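Local atomic coordinates of deoxyhypusine hydroxylase (Homo sapiens, PDB entry 4D50), a protein that hydroxylates the deoxyhypusine residue of translation initiation factor eIF5A at a diiron centre, completing the formation of hypusine. Residues R167-Y181 against A198-F210. Residues are numbered along the deposited sequence; the frame is centred on the assembly and turned at random.
Sequences REALLDESRPLFERY and ALAEGLHCGSALF
R167 grips the carboxylate of E201 side-on, giving one nitrogen to each oxygen. R167 NE donates to E201 OE2 at 2.9 Å, almost straight at 165°, and NH2 of R167 reaches the syn lone pair of E201 OE1 at 2.8 Å on a more bent path; guanidinium and carboxylate planes lie 51° apart. With CG anti to the backbone N (chi1 172°) and the chain extended to NE, the R167 methylenes run over A198 CB, while L171 CD1 covers one guanidinium face. A leucine in place of R167 would probably leave both E201 oxygens without these donors and L171 CD1 without the flat group it packs against.

Buried R180 ties its own segment together and turns one face to F210. Its NE and NH2 both donate to L170 O, the NH2 bond (3.0 Å between R180 NH2 and L170 O) lying in the carbonyl plane on a lone pair, so the carbonyl of L170 is satisfied twice. NH1 makes a salt bridge to E173 OE1, which it meets from above the carboxylate plane. The F210 ring lies over one guanidinium face in a cation-pi contact, R180 CZ standing 4.3 Å from the ring centroid, and fits as a knob among L170, L177, R180 and Y181. E173 OE2 accepts from G206 N, although the position of this oxygen is less certain. S207 N-caps helix 208-221, its OG accepting from F210 N at 3.2 Å and also hydrogen-bonded to E125.

The contact brings the link between helices 163-171 and 177-190 against that between helices 193-201 and 208-221, around the third HEAT-like repeat. M184 of helix 177-190 touches L170, L199 and F210; helix 121-140 meets Y181 and L209, and L209 O accepts from the iron ligand H212 on helix 208-221.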
# COMPACT_ATOMS: atom_id res chain seq x y z
N ARG A 167 -6.69 -18.52 -9.87
CA ARG A 167 -7.59 -18.52 -8.70
C ARG A 167 -7.21 -19.67 -7.80
O ARG A 167 -7.13 -19.55 -6.61
CB ARG A 167 -9.03 -18.62 -9.15
CG ARG A 167 -10.02 -18.81 -8.02
CD ARG A 167 -11.39 -19.16 -8.62
NE ARG A 167 -12.25 -19.58 -7.53
CZ ARG A 167 -12.17 -20.78 -6.91
NH1 ARG A 167 -11.27 -21.72 -7.25
NH2 ARG A 167 -12.99 -21.02 -5.89
N GLU A 168 -6.94 -20.82 -8.40
CA GLU A 168 -6.55 -21.93 -7.54
C GLU A 168 -5.32 -21.67 -6.74
O GLU A 168 -5.26 -22.00 -5.54
CB GLU A 168 -6.38 -23.21 -8.37
CG GLU A 168 -7.68 -23.77 -8.90
CD GLU A 168 -7.47 -25.13 -9.58
OE1 GLU A 168 -6.30 -25.61 -9.62
OE2 GLU A 168 -8.47 -25.70 -10.12
N ALA A 169 -4.34 -21.07 -7.39
CA ALA A 169 -3.07 -20.76 -6.76
C ALA A 169 -3.25 -19.75 -5.64
O ALA A 169 -2.78 -19.93 -4.53
CB ALA A 169 -2.09 -20.22 -7.78
N LEU A 170 -4.02 -18.71 -5.93
CA LEU A 170 -4.32 -17.64 -4.93
C LEU A 170 -4.91 -18.14 -3.60
O LEU A 170 -4.52 -17.66 -2.53
CB LEU A 170 -5.31 -16.61 -5.59
CG LEU A 170 -5.80 -15.47 -4.71
CD1 LEU A 170 -4.70 -14.44 -4.61
CD2 LEU A 170 -7.14 -14.84 -5.14
N LEU A 171 -5.89 -19.06 -3.72
CA LEU A 171 -6.68 -19.62 -2.62
C LEU A 171 -6.08 -20.87 -1.97
O LEU A 171 -6.67 -21.36 -1.00
CB LEU A 171 -8.08 -19.91 -3.07
CG LEU A 171 -8.81 -18.78 -3.79
CD1 LEU A 171 -10.18 -19.29 -4.23
CD2 LEU A 171 -8.99 -17.56 -2.89
N ASP A 172 -4.92 -21.33 -2.46
CA ASP A 172 -4.22 -22.48 -1.89
C ASP A 172 -3.41 -22.13 -0.64
O ASP A 172 -2.31 -21.53 -0.69
CB ASP A 172 -3.37 -23.15 -2.97
CG ASP A 172 -2.86 -24.52 -2.54
OD1 ASP A 172 -3.09 -24.91 -1.37
OD2 ASP A 172 -2.25 -25.19 -3.44
N GLU A 173 -3.92 -22.51 0.51
CA GLU A 173 -3.22 -22.15 1.78
C GLU A 173 -1.90 -22.93 2.02
O GLU A 173 -1.09 -22.54 2.86
CB GLU A 173 -4.15 -22.38 2.96
CG GLU A 173 -5.46 -21.58 2.94
CD GLU A 173 -5.40 -20.14 3.43
OE1 GLU A 173 -4.36 -19.66 3.93
OE2 GLU A 173 -6.47 -19.50 3.38
N SER A 174 -1.65 -23.99 1.25
CA SER A 174 -0.41 -24.73 1.37
C SER A 174 0.73 -24.20 0.53
O SER A 174 1.85 -24.61 0.74
CB SER A 174 -0.63 -26.18 0.95
OG SER A 174 -0.95 -26.24 -0.43
N ARG A 175 0.47 -23.30 -0.43
CA ARG A 175 1.53 -22.69 -1.22
C ARG A 175 2.18 -21.55 -0.48
O ARG A 175 1.54 -20.92 0.36
CB ARG A 175 1.02 -22.16 -2.54
CG ARG A 175 0.37 -23.24 -3.35
CD ARG A 175 0.07 -22.71 -4.72
NE ARG A 175 -0.88 -23.59 -5.40
CZ ARG A 175 -0.90 -23.79 -6.71
NH1 ARG A 175 0.02 -23.21 -7.49
NH2 ARG A 175 -1.83 -24.58 -7.21
N PRO A 176 3.47 -21.30 -0.74
CA PRO A 176 4.13 -20.15 -0.15
C PRO A 176 3.44 -18.85 -0.50
O PRO A 176 2.93 -18.67 -1.64
CB PRO A 176 5.53 -20.18 -0.78
CG PRO A 176 5.70 -21.52 -1.43
CD PRO A 176 4.38 -22.15 -1.53
N LEU A 177 3.47 -17.93 0.45
CA LEU A 177 2.84 -16.65 0.33
C LEU A 177 3.28 -15.91 -0.92
O LEU A 177 2.48 -15.31 -1.62
CB LEU A 177 3.13 -15.82 1.54
CG LEU A 177 2.17 -14.68 1.67
CD1 LEU A 177 0.71 -15.10 1.73
CD2 LEU A 177 2.55 -13.94 2.90
N PHE A 178 4.57 -16.02 -1.26
CA PHE A 178 5.07 -15.31 -2.41
C PHE A 178 4.41 -15.79 -3.67
O PHE A 178 4.06 -14.97 -4.53
CB PHE A 178 6.58 -15.48 -2.54
CG PHE A 178 7.22 -14.62 -3.58
CD1 PHE A 178 7.36 -13.27 -3.38
CD2 PHE A 178 7.76 -15.19 -4.72
CE1 PHE A 178 8.00 -12.49 -4.31
CE2 PHE A 178 8.46 -14.43 -5.61
CZ PHE A 178 8.59 -13.07 -5.40
N GLU A 179 4.22 -17.10 -3.77
CA GLU A 179 3.63 -17.65 -5.00
C GLU A 179 2.15 -17.20 -5.10
O GLU A 179 1.64 -16.93 -6.21
CB GLU A 179 3.77 -19.16 -4.97
CG GLU A 179 5.05 -19.75 -5.52
CD GLU A 179 6.35 -19.43 -4.76
OE1 GLU A 179 6.31 -18.88 -3.63
OE2 GLU A 179 7.43 -19.74 -5.32
N ARG A 180 1.49 -17.12 -3.95
CA ARG A 180 0.12 -16.70 -3.88
C ARG A 180 0.03 -15.25 -4.31
O ARG A 180 -0.95 -14.89 -4.97
CB ARG A 180 -0.48 -16.90 -2.47
CG ARG A 180 -0.35 -18.31 -2.04
CD ARG A 180 -0.99 -18.54 -0.69
NE ARG A 180 -2.44 -18.31 -0.67
CZ ARG A 180 -3.16 -18.26 0.46
NH1 ARG A 180 -2.59 -18.49 1.67
NH2 ARG A 180 -4.47 -18.06 0.44
N TYR A 181 0.94 -14.42 -3.85
CA TYR A 181 0.99 -13.02 -4.28
C TYR A 181 1.24 -12.89 -5.75
O TYR A 181 0.72 -12.00 -6.47
CB TYR A 181 2.06 -12.24 -3.50
CG TYR A 181 1.60 -11.59 -2.22
CD1 TYR A 181 1.00 -12.34 -1.21
CD2 TYR A 181 1.90 -10.29 -1.96
CE1 TYR A 181 0.56 -11.76 -0.05
CE2 TYR A 181 1.46 -9.70 -0.77
CZ TYR A 181 0.80 -10.44 0.17
OH TYR A 181 0.41 -9.87 1.40
N ALA A 198 -12.62 -13.75 -8.39
CA ALA A 198 -11.65 -14.66 -7.90
C ALA A 198 -10.76 -13.98 -6.78
O ALA A 198 -10.58 -14.50 -5.72
CB ALA A 198 -10.81 -15.19 -9.01
N LEU A 199 -10.34 -12.76 -7.07
CA LEU A 199 -9.59 -11.94 -6.11
C LEU A 199 -10.42 -11.82 -4.81
O LEU A 199 -9.91 -12.05 -3.70
CB LEU A 199 -9.24 -10.60 -6.73
CG LEU A 199 -7.98 -10.66 -7.59
CD1 LEU A 199 -7.88 -9.41 -8.42
CD2 LEU A 199 -6.65 -10.80 -6.82
N ALA A 200 -11.71 -11.53 -4.98
CA ALA A 200 -12.56 -11.16 -3.83
C ALA A 200 -12.72 -12.35 -2.90
O ALA A 200 -12.91 -12.13 -1.72
CB ALA A 200 -13.89 -10.60 -4.24
N GLU A 201 -12.65 -13.56 -3.44
CA GLU A 201 -12.62 -14.79 -2.59
C GLU A 201 -11.46 -14.76 -1.66
O GLU A 201 -11.53 -15.32 -0.58
CB GLU A 201 -12.62 -16.07 -3.42
CG GLU A 201 -13.85 -16.25 -4.29
CD GLU A 201 -13.82 -17.55 -5.12
OE1 GLU A 201 -13.71 -18.62 -4.55
OE2 GLU A 201 -13.93 -17.48 -6.34
N GLY A 202 -10.34 -14.09 -2.03
CA GLY A 202 -9.26 -14.01 -1.08
C GLY A 202 -9.53 -13.18 0.17
O GLY A 202 -8.76 -13.24 1.14
N LEU A 203 -10.63 -12.44 0.21
CA LEU A 203 -10.98 -11.71 1.39
C LEU A 203 -11.50 -12.64 2.51
O LEU A 203 -11.68 -12.20 3.62
CB LEU A 203 -12.04 -10.63 1.13
CG LEU A 203 -11.54 -9.54 0.21
CD1 LEU A 203 -12.68 -8.72 -0.32
CD2 LEU A 203 -10.52 -8.75 0.93
N HIS A 204 -11.59 -13.91 2.20
CA HIS A 204 -12.07 -14.95 3.16
C HIS A 204 -10.96 -15.95 3.54
O HIS A 204 -11.19 -16.93 4.23
CB HIS A 204 -13.28 -15.65 2.56
CG HIS A 204 -14.42 -14.72 2.37
ND1 HIS A 204 -14.73 -14.14 1.16
CD2 HIS A 204 -15.23 -14.15 3.28
CE1 HIS A 204 -15.73 -13.29 1.33
NE2 HIS A 204 -16.04 -13.26 2.60
N CYS A 205 -9.71 -15.69 3.17
CA CYS A 205 -8.68 -16.65 3.52
C CYS A 205 -7.37 -15.97 3.83
O CYS A 205 -7.32 -14.74 4.01
CB CYS A 205 -8.55 -17.75 2.46
SG CYS A 205 -7.98 -17.19 0.85
N GLY A 206 -6.32 -16.76 3.97
CA GLY A 206 -4.99 -16.28 4.36
C GLY A 206 -4.89 -15.44 5.62
O GLY A 206 -5.80 -15.32 6.39
N SER A 207 -3.72 -14.87 5.78
CA SER A 207 -3.42 -13.99 6.88
C SER A 207 -4.04 -12.63 6.62
O SER A 207 -4.48 -12.32 5.51
CB SER A 207 -1.89 -13.84 6.96
OG SER A 207 -1.35 -13.18 5.82
N ALA A 208 -3.98 -11.77 7.65
CA ALA A 208 -4.41 -10.39 7.51
C ALA A 208 -3.59 -9.65 6.45
O ALA A 208 -4.15 -8.93 5.63
CB ALA A 208 -4.32 -9.67 8.86
N LEU A 209 -2.27 -9.86 6.39
CA LEU A 209 -1.45 -9.23 5.32
C LEU A 209 -1.99 -9.58 3.95
O LEU A 209 -2.25 -8.69 3.11
CB LEU A 209 0.01 -9.67 5.42
CG LEU A 209 0.97 -8.74 4.70
CD1 LEU A 209 1.15 -7.43 5.40
CD2 LEU A 209 2.31 -9.41 4.50
N PHE A 210 -2.19 -10.89 3.71
CA PHE A 210 -2.76 -11.38 2.46
C PHE A 210 -4.08 -10.73 2.10
O PHE A 210 -4.23 -10.23 0.95
CB PHE A 210 -2.96 -12.90 2.55
CG PHE A 210 -3.64 -13.55 1.34
CD1 PHE A 210 -5.03 -13.64 1.26
CD2 PHE A 210 -2.91 -14.08 0.30
CE1 PHE A 210 -5.65 -14.28 0.23
CE2 PHE A 210 -3.55 -14.63 -0.83
CZ PHE A 210 -4.91 -14.75 -0.84